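PDB 6WB6: transferrin from Manduca sexta, which carries iron in an insect, binding a single ferric ion per molecule together with a carbonate anion. Local coordinates for residues Phe45-Gln50 with Ser65-Gln70; Val34-Arg37 with Glu41-Ser44; Gly166-Asp171 with His184-Cys189. One frame throughout, in Å; residues are numbered along the deposited sequence.

Interaction 1 of 3, residues Phe45-Gln50 with Ser65-Gln70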
ATOM      1  N   PHE A  45     -20.555   3.379  10.957  1.00 26.34           N
ATOM      2  CA  PHE A  45     -21.904   3.848  10.672  1.00 21.81           C
ATOM      3  C   PHE A  45     -22.924   2.740  10.818  1.00 19.02           C
ATOM      4  O   PHE A  45     -24.084   3.014  11.142  1.00 19.71           O
ATOM      5  CB  PHE A  45     -22.000   4.415   9.259  1.00 20.09           C
ATOM      6  CG  PHE A  45     -21.296   5.713   9.064  1.00 27.86           C
ATOM      7  CD1 PHE A  45     -20.715   6.393  10.135  1.00 25.41           C
ATOM      8  CD2 PHE A  45     -21.239   6.278   7.803  1.00 27.86           C
ATOM      9  CE1 PHE A  45     -20.085   7.600   9.935  1.00 25.66           C
ATOM     10  CE2 PHE A  45     -20.605   7.475   7.594  1.00 28.37           C
ATOM     11  CZ  PHE A  45     -20.021   8.145   8.674  1.00 26.87           C
ATOM     12  N   VAL A  46     -22.536   1.492  10.552  1.00 22.38           N
ATOM     13  CA  VAL A  46     -23.482   0.398  10.725  1.00 19.51           C
ATOM     14  C   VAL A  46     -23.732   0.171  12.200  1.00 19.26           C
ATOM     15  O   VAL A  46     -24.875   0.036  12.638  1.00 19.67           O
ATOM     16  CB  VAL A  46     -22.989  -0.895  10.050  1.00 24.58           C
ATOM     17  CG1 VAL A  46     -23.934  -2.072  10.413  1.00 21.06           C
ATOM     18  CG2 VAL A  46     -22.911  -0.714   8.550  1.00 26.61           C
ATOM     19  N   GLN A  47     -22.661   0.105  12.986  1.00 24.98           N
ATOM     20  CA  GLN A  47     -22.836  -0.028  14.428  1.00 27.61           C
ATOM     21  C   GLN A  47     -23.681   1.117  14.974  1.00 22.72           C
ATOM     22  O   GLN A  47     -24.572   0.905  15.803  1.00 24.63           O
ATOM     23  CB  GLN A  47     -21.479  -0.056  15.126  1.00 26.28           C
ATOM     24  CG  GLN A  47     -21.601  -0.171  16.646  1.00 23.46           C
ATOM     25  CD  GLN A  47     -22.355  -1.412  17.053  1.00 27.29           C
ATOM     26  OE1 GLN A  47     -22.186  -2.485  16.468  1.00 31.22           O
ATOM     27  NE2 GLN A  47     -23.213  -1.273  18.042  1.00 29.54           N
ATOM     28  N   GLN A  48     -23.413   2.332  14.511  1.00 23.49           N
ATOM     29  CA  GLN A  48     -24.110   3.538  14.945  1.00 27.14           C
ATOM     30  C   GLN A  48     -25.493   3.701  14.330  1.00 24.81           C
ATOM     31  O   GLN A  48     -26.155   4.706  14.605  1.00 22.00           O
ATOM     32  CB  GLN A  48     -23.282   4.776  14.594  1.00 30.67           C
ATOM     33  CG  GLN A  48     -21.973   4.943  15.370  1.00 20.82           C
ATOM     34  CD  GLN A  48     -21.035   5.935  14.680  1.00 26.25           C
ATOM     35  OE1 GLN A  48     -21.213   6.252  13.502  1.00 35.54           O
ATOM     36  NE2 GLN A  48     -20.056   6.440  15.407  1.00 32.97           N
ATOM     37  N   ARG A  49     -25.925   2.782  13.467  1.00 27.18           N
ATOM     38  CA  ARG A  49     -27.230   2.824  12.815  1.00 21.89           C
ATOM     39  C   ARG A  49     -27.422   3.992  11.863  1.00 25.01           C
ATOM     40  O   ARG A  49     -28.567   4.283  11.509  1.00 24.12           O
ATOM     41  CB  ARG A  49     -28.379   2.859  13.831  1.00 23.01           C
ATOM     42  CG  ARG A  49     -28.867   1.493  14.298  1.00 24.84           C
ATOM     43  CD  ARG A  49     -27.819   0.741  15.120  1.00 27.27           C
ATOM     44  NE  ARG A  49     -28.348  -0.520  15.642  1.00 19.05           N
ATOM     45  CZ  ARG A  49     -27.631  -1.461  16.248  1.00 18.37           C
ATOM     46  NH1 ARG A  49     -26.326  -1.319  16.425  1.00 23.14           N
ATOM     47  NH2 ARG A  49     -28.223  -2.555  16.672  1.00 28.38           N
ATOM     48  N   GLN A  50     -26.361   4.694  11.439  1.00 20.11           N
ATOM     49  CA  GLN A  50     -26.530   5.587  10.291  1.00 17.59           C
ATOM     50  C   GLN A  50     -26.589   4.821   8.983  1.00 19.15           C
ATOM     51  O   GLN A  50     -26.854   5.412   7.939  1.00 17.62           O
ATOM     52  CB  GLN A  50     -25.395   6.586  10.157  1.00 19.88           C
ATOM     53  CG  GLN A  50     -25.247   7.576  11.282  1.00 24.84           C
ATOM     54  CD  GLN A  50     -23.993   8.414  11.088  1.00 34.06           C
ATOM     55  OE1 GLN A  50     -23.085   8.409  11.918  1.00 30.52           O
ATOM     56  NE2 GLN A  50     -23.931   9.124   9.973  1.00 31.40           N
ATOM     57  N   SER A  65     -15.790  -6.900  14.281  1.00 28.11           N
ATOM     58  CA  SER A  65     -15.951  -7.620  15.529  1.00 27.50           C
ATOM     59  C   SER A  65     -15.185  -6.977  16.665  1.00 25.37           C
ATOM     60  O   SER A  65     -15.406  -7.348  17.818  1.00 31.63           O
ATOM     61  CB  SER A  65     -15.491  -9.073  15.361  1.00 32.93           C
ATOM     62  OG  SER A  65     -14.075  -9.153  15.355  1.00 33.77           O
ATOM     63  N   LYS A  66     -14.300  -6.029  16.374  1.00 28.52           N
ATOM     64  CA  LYS A  66     -13.518  -5.349  17.395  1.00 31.85           C
ATOM     65  C   LYS A  66     -14.098  -3.999  17.791  1.00 34.64           C
ATOM     66  O   LYS A  66     -13.520  -3.325  18.645  1.00 30.11           O
ATOM     67  CB  LYS A  66     -12.079  -5.128  16.917  1.00 32.18           C
ATOM     68  CG  LYS A  66     -11.370  -6.359  16.361  1.00 37.44           C
ATOM     69  CD  LYS A  66     -11.657  -7.642  17.148  1.00 47.67           C
ATOM     70  CE  LYS A  66     -11.141  -7.579  18.574  1.00 46.18           C
ATOM     71  NZ  LYS A  66     -11.290  -8.908  19.226  1.00 62.23           N
ATOM     72  N   ILE A  67     -15.184  -3.567  17.164  1.00 28.25           N
ATOM     73  CA  ILE A  67     -15.741  -2.268  17.536  1.00 30.00           C
ATOM     74  C   ILE A  67     -16.320  -2.375  18.939  1.00 30.30           C
ATOM     75  O   ILE A  67     -17.038  -3.340  19.237  1.00 27.27           O
ATOM     76  CB  ILE A  67     -16.791  -1.817  16.518  1.00 31.45           C
ATOM     77  CG1 ILE A  67     -16.099  -1.458  15.203  1.00 29.62           C
ATOM     78  CG2 ILE A  67     -17.554  -0.596  17.020  1.00 27.69           C
ATOM     79  CD1 ILE A  67     -17.046  -1.078  14.111  1.00 28.34           C
ATOM     80  N   PRO A  68     -16.022  -1.443  19.837  1.00 35.77           N
ATOM     81  CA  PRO A  68     -16.521  -1.583  21.207  1.00 37.36           C
ATOM     82  C   PRO A  68     -18.036  -1.720  21.201  1.00 32.39           C
ATOM     83  O   PRO A  68     -18.738  -0.957  20.540  1.00 39.57           O
ATOM     84  CB  PRO A  68     -16.063  -0.290  21.889  1.00 42.09           C
ATOM     85  CG  PRO A  68     -14.976   0.251  21.015  1.00 42.43           C
ATOM     86  CD  PRO A  68     -15.346  -0.154  19.625  1.00 29.24           C
ATOM     87  N   ASN A  69     -18.525  -2.738  21.906  1.00 30.95           N
ATOM     88  CA  ASN A  69     -19.943  -3.019  22.082  1.00 29.20           C
ATOM     89  C   ASN A  69     -20.631  -3.450  20.798  1.00 28.87           C
ATOM     90  O   ASN A  69     -21.852  -3.362  20.706  1.00 30.54           O
ATOM     91  CB  ASN A  69     -20.698  -1.813  22.661  1.00 32.04           C
ATOM     92  CG  ASN A  69     -20.169  -1.403  24.011  1.00 43.92           C
ATOM     93  OD1 ASN A  69     -19.578  -0.330  24.160  1.00 41.94           O
ATOM     94  ND2 ASN A  69     -20.350  -2.269  25.000  1.00 41.52           N
ATOM     95  N   GLN A  70     -19.897  -3.935  19.803  1.00 26.75           N
ATOM     96  CA  GLN A  70     -20.528  -4.181  18.511  1.00 25.43           C
ATOM     97  C   GLN A  70     -21.604  -5.259  18.635  1.00 24.26           C
ATOM     98  O   GLN A  70     -21.546  -6.132  19.497  1.00 23.31           O
ATOM     99  CB  GLN A  70     -19.482  -4.554  17.448  1.00 29.78           C
ATOM    100  CG  GLN A  70     -18.615  -5.749  17.772  1.00 23.14           C
ATOM    101  CD  GLN A  70     -19.323  -7.076  17.551  1.00 27.68           C
ATOM    102  OE1 GLN A  70     -20.276  -7.185  16.765  1.00 23.73           O
ATOM    103  NE2 GLN A  70     -18.870  -8.094  18.267  1.00 25.26           N
TER

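Interaction 2 of 3, residues Val34-Arg37 with Glu41-Ser44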
ATOM      1  N   VAL A  34     -25.914   5.508   1.891  1.00 27.70           N
ATOM      2  CA  VAL A  34     -25.266   6.339   2.902  1.00 22.39           C
ATOM      3  C   VAL A  34     -23.781   6.394   2.563  1.00 28.56           C
ATOM      4  O   VAL A  34     -23.110   5.355   2.605  1.00 21.17           O
ATOM      5  CB  VAL A  34     -25.476   5.785   4.318  1.00 22.67           C
ATOM      6  CG1 VAL A  34     -24.891   6.751   5.385  1.00 27.32           C
ATOM      7  CG2 VAL A  34     -26.928   5.497   4.564  1.00 27.55           C
ATOM      8  N   PRO A  35     -23.222   7.555   2.217  1.00 28.38           N
ATOM      9  CA  PRO A  35     -21.790   7.599   1.912  1.00 23.73           C
ATOM     10  C   PRO A  35     -20.956   7.463   3.165  1.00 28.09           C
ATOM     11  O   PRO A  35     -21.342   7.906   4.249  1.00 31.03           O
ATOM     12  CB  PRO A  35     -21.598   8.978   1.274  1.00 34.05           C
ATOM     13  CG  PRO A  35     -22.696   9.817   1.895  1.00 32.98           C
ATOM     14  CD  PRO A  35     -23.858   8.876   2.044  1.00 28.87           C
ATOM     15  N   ALA A  36     -19.791   6.837   3.008  1.00 26.48           N
ATOM     16  CA  ALA A  36     -18.776   6.873   4.039  1.00 18.91           C
ATOM     17  C   ALA A  36     -17.434   7.170   3.395  1.00 27.06           C
ATOM     18  O   ALA A  36     -17.295   7.205   2.169  1.00 23.43           O
ATOM     19  CB  ALA A  36     -18.709   5.575   4.854  1.00 22.22           C
ATOM     20  N   ARG A  37     -16.459   7.457   4.257  1.00 22.28           N
ATOM     21  CA  ARG A  37     -15.093   7.696   3.789  1.00 35.03           C
ATOM     22  C   ARG A  37     -14.529   6.452   3.116  1.00 23.09           C
ATOM     23  O   ARG A  37     -13.773   6.539   2.138  1.00 20.50           O
ATOM     24  CB  ARG A  37     -14.211   8.109   4.979  1.00 27.15           C
ATOM     25  CG  ARG A  37     -12.694   8.029   4.716  1.00 33.02           C
ATOM     26  CD  ARG A  37     -11.876   8.134   6.008  1.00 23.94           C
ATOM     27  NE  ARG A  37     -11.711   6.820   6.605  1.00 25.22           N
ATOM     28  CZ  ARG A  37     -12.209   6.440   7.773  1.00 18.84           C
ATOM     29  NH1 ARG A  37     -12.887   7.290   8.533  1.00 27.18           N
ATOM     30  NH2 ARG A  37     -11.991   5.209   8.201  1.00 23.44           N
ATOM     31  N   GLU A  41     -14.846   3.084   7.809  1.00 22.57           N
ATOM     32  CA  GLU A  41     -15.853   3.978   8.379  1.00 20.70           C
ATOM     33  C   GLU A  41     -17.260   3.387   8.296  1.00 20.09           C
ATOM     34  O   GLU A  41     -18.062   3.565   9.222  1.00 17.75           O
ATOM     35  CB  GLU A  41     -15.843   5.338   7.685  1.00 21.91           C
ATOM     36  CG  GLU A  41     -16.857   6.279   8.345  1.00 29.18           C
ATOM     37  CD  GLU A  41     -16.673   7.741   8.002  1.00 28.61           C
ATOM     38  OE1 GLU A  41     -16.430   8.520   8.952  1.00 23.20           O
ATOM     39  OE2 GLU A  41     -16.771   8.096   6.803  1.00 28.53           O
ATOM     40  N   CYS A  42     -17.588   2.704   7.183  1.00 19.08           N
ATOM     41  CA  CYS A  42     -18.938   2.158   7.016  1.00 20.19           C
ATOM     42  C   CYS A  42     -19.322   1.284   8.193  1.00 16.93           C
ATOM     43  O   CYS A  42     -20.460   1.341   8.672  1.00 18.24           O
ATOM     44  CB  CYS A  42     -19.053   1.340   5.716  1.00 20.27           C
ATOM     45  SG  CYS A  42     -19.379   2.318   4.260  1.00 22.52           S
ATOM     46  N   LEU A  43     -18.386   0.458   8.673  1.00 16.88           N
ATOM     47  CA  LEU A  43     -18.700  -0.422   9.796  1.00 17.01           C
ATOM     48  C   LEU A  43     -19.102   0.393  11.022  1.00 19.44           C
ATOM     49  O   LEU A  43     -20.007  -0.003  11.765  1.00 25.10           O
ATOM     50  CB  LEU A  43     -17.514  -1.345  10.109  1.00 19.43           C
ATOM     51  CG  LEU A  43     -17.123  -2.276   8.947  1.00 29.00           C
ATOM     52  CD1 LEU A  43     -15.775  -2.940   9.204  1.00 28.52           C
ATOM     53  CD2 LEU A  43     -18.209  -3.327   8.629  1.00 19.21           C
ATOM     54  N   SER A  44     -18.434   1.534  11.246  1.00 20.84           N
ATOM     55  CA  SER A  44     -18.803   2.411  12.353  1.00 28.05           C
ATOM     56  C   SER A  44     -20.227   2.928  12.173  1.00 20.81           C
ATOM     57  O   SER A  44     -21.032   2.894  13.110  1.00 19.13           O
ATOM     58  CB  SER A  44     -17.821   3.581  12.455  1.00 24.45           C
ATOM     59  OG  SER A  44     -16.613   3.185  13.076  1.00 36.65           O
TER

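Interaction 3 of 3, residues Gly166-Asp171 with His184-Cys189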
ATOM      1  N   GLY A 166       6.472 -13.964  -5.711  1.00 19.16           N
ATOM      2  CA  GLY A 166       5.698 -12.758  -5.493  1.00 27.89           C
ATOM      3  C   GLY A 166       6.521 -11.689  -4.807  1.00 26.13           C
ATOM      4  O   GLY A 166       7.738 -11.806  -4.640  1.00 23.61           O
ATOM      5  N   LYS A 167       5.829 -10.635  -4.390  1.00 26.27           N
ATOM      6  CA  LYS A 167       6.472  -9.481  -3.765  1.00 26.40           C
ATOM      7  C   LYS A 167       6.559  -9.735  -2.263  1.00 19.48           C
ATOM      8  O   LYS A 167       5.595  -9.531  -1.526  1.00 23.78           O
ATOM      9  CB  LYS A 167       5.699  -8.208  -4.089  1.00 28.09           C
ATOM     10  CG  LYS A 167       5.602  -7.872  -5.569  1.00 25.74           C
ATOM     11  CD  LYS A 167       6.851  -8.239  -6.350  1.00 42.01           C
ATOM     12  CE  LYS A 167       7.080  -7.342  -7.570  1.00 45.31           C
ATOM     13  NZ  LYS A 167       6.255  -7.729  -8.744  1.00 34.91           N
ATOM     14  N   TRP A 168       7.715 -10.215  -1.822  1.00 17.47           N
ATOM     15  CA  TRP A 168       7.947 -10.467  -0.402  1.00 28.29           C
ATOM     16  C   TRP A 168       8.024  -9.166   0.395  1.00 17.23           C
ATOM     17  O   TRP A 168       7.614  -9.112   1.563  1.00 16.90           O
ATOM     18  CB  TRP A 168       9.251 -11.228  -0.226  1.00 20.80           C
ATOM     19  CG  TRP A 168       9.342 -12.536  -0.875  1.00 21.16           C
ATOM     20  CD1 TRP A 168       8.411 -13.152  -1.672  1.00 26.58           C
ATOM     21  CD2 TRP A 168      10.463 -13.413  -0.805  1.00 21.67           C
ATOM     22  NE1 TRP A 168       8.888 -14.367  -2.084  1.00 18.55           N
ATOM     23  CE2 TRP A 168      10.148 -14.555  -1.569  1.00 20.09           C
ATOM     24  CE3 TRP A 168      11.707 -13.350  -0.151  1.00 14.63           C
ATOM     25  CZ2 TRP A 168      11.041 -15.621  -1.711  1.00 21.11           C
ATOM     26  CZ3 TRP A 168      12.579 -14.376  -0.290  1.00 15.32           C
ATOM     27  CH2 TRP A 168      12.248 -15.521  -1.055  1.00 24.94           C
ATOM     28  N   SER A 169       8.599  -8.133  -0.206  1.00 22.11           N
ATOM     29  CA  SER A 169       8.583  -6.794   0.335  1.00 23.03           C
ATOM     30  C   SER A 169       7.974  -5.835  -0.672  1.00 19.72           C
ATOM     31  O   SER A 169       8.269  -5.936  -1.864  1.00 19.92           O
ATOM     32  CB  SER A 169       9.998  -6.297   0.686  1.00 21.38           C
ATOM     33  OG  SER A 169       9.975  -4.894   0.861  1.00 27.21           O
ATOM     34  N   PRO A 170       7.181  -4.857  -0.219  1.00 21.76           N
ATOM     35  CA  PRO A 170       6.777  -3.773  -1.118  1.00 21.70           C
ATOM     36  C   PRO A 170       7.925  -2.895  -1.548  1.00 19.82           C
ATOM     37  O   PRO A 170       7.748  -2.097  -2.476  1.00 23.23           O
ATOM     38  CB  PRO A 170       5.767  -2.981  -0.280  1.00 27.95           C
ATOM     39  CG  PRO A 170       6.249  -3.162   1.129  1.00 18.21           C
ATOM     40  CD  PRO A 170       6.815  -4.578   1.185  1.00 27.94           C
ATOM     41  N   ASP A 171       9.090  -3.003  -0.922  1.00 20.25           N
ATOM     42  CA  ASP A 171      10.217  -2.195  -1.342  1.00 19.00           C
ATOM     43  C   ASP A 171      11.042  -2.997  -2.331  1.00 24.41           C
ATOM     44  O   ASP A 171      11.580  -4.051  -1.960  1.00 17.89           O
ATOM     45  CB  ASP A 171      11.081  -1.761  -0.162  1.00 20.39           C
ATOM     46  CG  ASP A 171      12.307  -0.979  -0.613  1.00 26.44           C
ATOM     47  OD1 ASP A 171      12.136   0.090  -1.260  1.00 21.60           O
ATOM     48  OD2 ASP A 171      13.432  -1.437  -0.327  1.00 24.40           O
ATOM     49  N   HIS A 184      16.539 -20.299  -1.410  1.00 19.33           N
ATOM     50  CA  HIS A 184      15.937 -21.620  -1.275  1.00 23.72           C
ATOM     51  C   HIS A 184      14.417 -21.570  -1.408  1.00 20.35           C
ATOM     52  O   HIS A 184      13.793 -22.555  -1.824  1.00 19.56           O
ATOM     53  CB  HIS A 184      16.310 -22.232   0.076  1.00 38.45           C
ATOM     54  CG  HIS A 184      17.629 -22.931   0.078  1.00 54.80           C
ATOM     55  ND1 HIS A 184      18.201 -23.436   1.229  1.00 58.44           N
ATOM     56  CD2 HIS A 184      18.491 -23.216  -0.927  1.00 59.66           C
ATOM     57  CE1 HIS A 184      19.359 -23.999   0.932  1.00 61.62           C
ATOM     58  NE2 HIS A 184      19.558 -23.881  -0.369  1.00 72.08           N
ATOM     59  N   LEU A 185      13.810 -20.436  -1.077  1.00 18.57           N
ATOM     60  CA  LEU A 185      12.363 -20.293  -1.174  1.00 18.38           C
ATOM     61  C   LEU A 185      11.877 -20.205  -2.616  1.00 17.77           C
ATOM     62  O   LEU A 185      10.659 -20.204  -2.844  1.00 17.38           O
ATOM     63  CB  LEU A 185      11.943 -19.062  -0.397  1.00 15.92           C
ATOM     64  CG  LEU A 185      12.188 -19.184   1.110  1.00 24.81           C
ATOM     65  CD1 LEU A 185      11.856 -17.899   1.790  1.00 25.23           C
ATOM     66  CD2 LEU A 185      11.379 -20.284   1.735  1.00 17.58           C
ATOM     67  N   CYS A 186      12.801 -20.113  -3.570  1.00 16.94           N
ATOM     68  CA  CYS A 186      12.504 -19.975  -4.994  1.00 19.88           C
ATOM     69  C   CYS A 186      13.044 -21.132  -5.839  1.00 19.12           C
ATOM     70  O   CYS A 186      12.838 -21.129  -7.056  1.00 18.39           O
ATOM     71  CB  CYS A 186      13.091 -18.653  -5.509  1.00 23.30           C
ATOM     72  SG  CYS A 186      12.621 -17.174  -4.538  1.00 25.88           S
ATOM     73  N   SER A 187      13.707 -22.121  -5.219  1.00 16.92           N
ATOM     74  CA  SER A 187      14.441 -23.163  -5.946  1.00 28.13           C
ATOM     75  C   SER A 187      13.527 -24.190  -6.586  1.00 15.11           C
ATOM     76  O   SER A 187      13.942 -24.863  -7.530  1.00 24.61           O
ATOM     77  CB  SER A 187      15.398 -23.912  -5.012  1.00 24.53           C
ATOM     78  OG  SER A 187      16.109 -23.004  -4.228  1.00 26.79           O
ATOM     79  N   MET A 188      12.312 -24.344  -6.071  1.00 22.60           N
ATOM     80  CA  MET A 188      11.315 -25.215  -6.656  1.00 20.54           C
ATOM     81  C   MET A 188      10.497 -24.537  -7.756  1.00 23.54           C
ATOM     82  O   MET A 188       9.699 -25.212  -8.420  1.00 20.36           O
ATOM     83  CB  MET A 188      10.378 -25.718  -5.565  1.00 18.98           C
ATOM     84  CG  MET A 188      11.047 -26.549  -4.477  1.00 20.48           C
ATOM     85  SD  MET A 188      12.030 -27.938  -5.114  1.00 20.49           S
ATOM     86  CE  MET A 188      10.743 -29.004  -5.728  1.00 26.58           C
ATOM     87  N   CYS A 189      10.690 -23.243  -7.984  1.00 19.72           N
ATOM     88  CA  CYS A 189       9.878 -22.534  -8.965  1.00 14.58           C
ATOM     89  C   CYS A 189      10.345 -22.803 -10.390  1.00 18.88           C
ATOM     90  O   CYS A 189      11.475 -23.241 -10.642  1.00 16.44           O
ATOM     91  CB  CYS A 189       9.931 -21.034  -8.730  1.00 20.56           C
ATOM     92  SG  CYS A 189       9.395 -20.592  -7.088  1.00 21.65           S
TER

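Interaction 1 of 3, residues Phe45-Gln50 with Ser65-Gln70
Gln-47, in the last turn of helix 39-47, lies against a type II beta turn, Ile-67 to Gln-70, in the loop that leads from helix 58-65 into strand 72-79. The helix ends in a Schellman motif with Arg-49 at positive phi. Along the turn, Ile-67 comes first: its CG2 meets CG of Gln-47 at 4.1 Å, the two side chains running past each other in opposite directions. Next comes the backbone of Asn-69, whose O lies 3.6 Å from Gln-47 NE2. Gln-70 closes the turn through its N, 3.0 Å from Ile-67 O, and the amide of Gln-47 packs on its alpha carbon, Gln-47 OE1 lying 3.1 Å from Gln-70 CA. A bend at chi2 (58°) swings that amide across, and the two glutamine amides stand nearly perpendicular, 88° apart. Gln-47 OE1 accepts a hydrogen bond from the backbone N of Asp-71, while Gln-70 uses its own OE1 for Lys-328 and the N of Phe-72. On the helix side Arg-49, salt-bridged to Asp-71 and Asp-281, holds the O of Gln-47 in its guanidinium plane, through NH1 at 2.9 Å.

Interaction 2 of 3, residues Val34-Arg37 with Glu41-Ser44
A tight beta-alpha connection, in which strand 31-36 gives way to helix 39-47, brings Ala-36 and Arg-37 against Glu-41 and Cys-42 in the first turn of the helix. The central link is a short hydrogen bond: Arg-37 N donates to Glu-41 OE2 at 2.6 Å, with an N-H...O angle of 161°. The N-H comes to the anti side of OE2 and lies slightly out of the carboxylate plane. Glu-41 reaches back to the strand end because its CG is anti to the backbone N (chi1 -177°) and the rest of the chain runs on extended. The same OE2 presses on the Arg-37 side chain, 3.1 Å from its CB.

Arg-37 bends at chi3 and folds back against the start of the helix, so that one guanidinium face is covered near its rim by Glu-41 CB, 3.6 Å from NH1. Its plane is turned 43° from that of the carboxylate, and the salt bridge between NH1 and Glu-41 OE1 is long at 3.8 Å. The charges probably attract, but the pair is not two-pronged. Arg-37 also touches Phe-618, Asn-619 and Phe-624, loop residues from the C-terminal half of the chain.

Deeper down, Ala-36 CB sits 3.4 Å from Cys-42 SG, a buried contact. That sulfur is in a disulfide with Cys-8 on the neighbouring parallel strand 5-10, and Ala-36 touches Cys-8 as well. Asp-38 OD1, from the short connection, accepts a hydrogen bond from the N of Glu-41. Strand end, helix start and adjacent strand are thus joined by an apolar contact, a disulfide and polar bonds. Parallel strands followed closely by helices in this way are typical of the alpha/beta domains of transferrins, which share their fold with periplasmic binding proteins.

Interaction 3 of 3, residues Gly166-Asp171 with His184-Cys189
A disulfide sulfur against an indole ring is the striking feature here: SG of Cys-186 lies 3.6 Å from CZ2 of Trp-168, in a buried sulfur-aromatic contact. It stands 4.7 Å from the centroid of the six-membered ring and 61° off the ring normal, an oblique approach. The sulfur is bonded to Cys-195, which also touches the tryptophan, so the indole packs against both halves of the bridge.

Leu-185 meets the same end of the ring. Its CB is 3.6 Å from Trp-168 CH2, and CD1, 3.7 Å from that same carbon, continues the contact along the benzo ring toward CZ3. The two side chains approach at a slant. Trp-168 CA and Leu-185 CA, the nearest pair of alpha carbons, are 10.8 Å apart, and the long indole bridges the gap; ring atoms, and no backbone pairing, make the connection. The indole is held in its rotation by NE1, which donates to the O of Ile-164.

Both loops are ordered locally. In 166-171, Ser-169 OG accepts from the N of Asp-171 at 2.7 Å, an ST turn that leads into the N-cap residue Asp-171. In 184-189, Cys-186 to Cys-189 form a type I beta turn, closed from Cys-189 N to Cys-186 O at 3.2 Å.

The contact belongs to the transferrin lobe that carries the iron and carbonate; the side chain of Trp-168 is about 10 Å from that of Arg-120, which lines the carbonate pocket. Helix 172-181, which joins the two loops along the chain, lays Trp-178 and Lys-179 against the tryptophan, Lys-179 in a cation-pi contact, and helix 147-158 adds Leu-152, which touches both Trp-168 and Leu-185, while the backbone of 184-189 is hydrogen-bonded to Ser-162 in strand 161-163.

From the N terminus, interaction 2 comes first, closing the very short connection between strand 31-36 and helix 39-47. The same helix then runs on into interaction 1, where its C-terminal end meets the loop before strand 72-79; the chain between includes strand 53-56 and helix 58-65. These two contacts follow in series and touch directly: the ring of Phe-45 packs on Pro-35 and Ala-36, and Ile-67 CD1 on the backbone of Leu-43. Interaction 3 closes its own loop around helix 172-181, much later. It neither nests with nor crosses the others, and its nearest atoms are about 21 Å from interaction 2 and 24 Å from interaction 1.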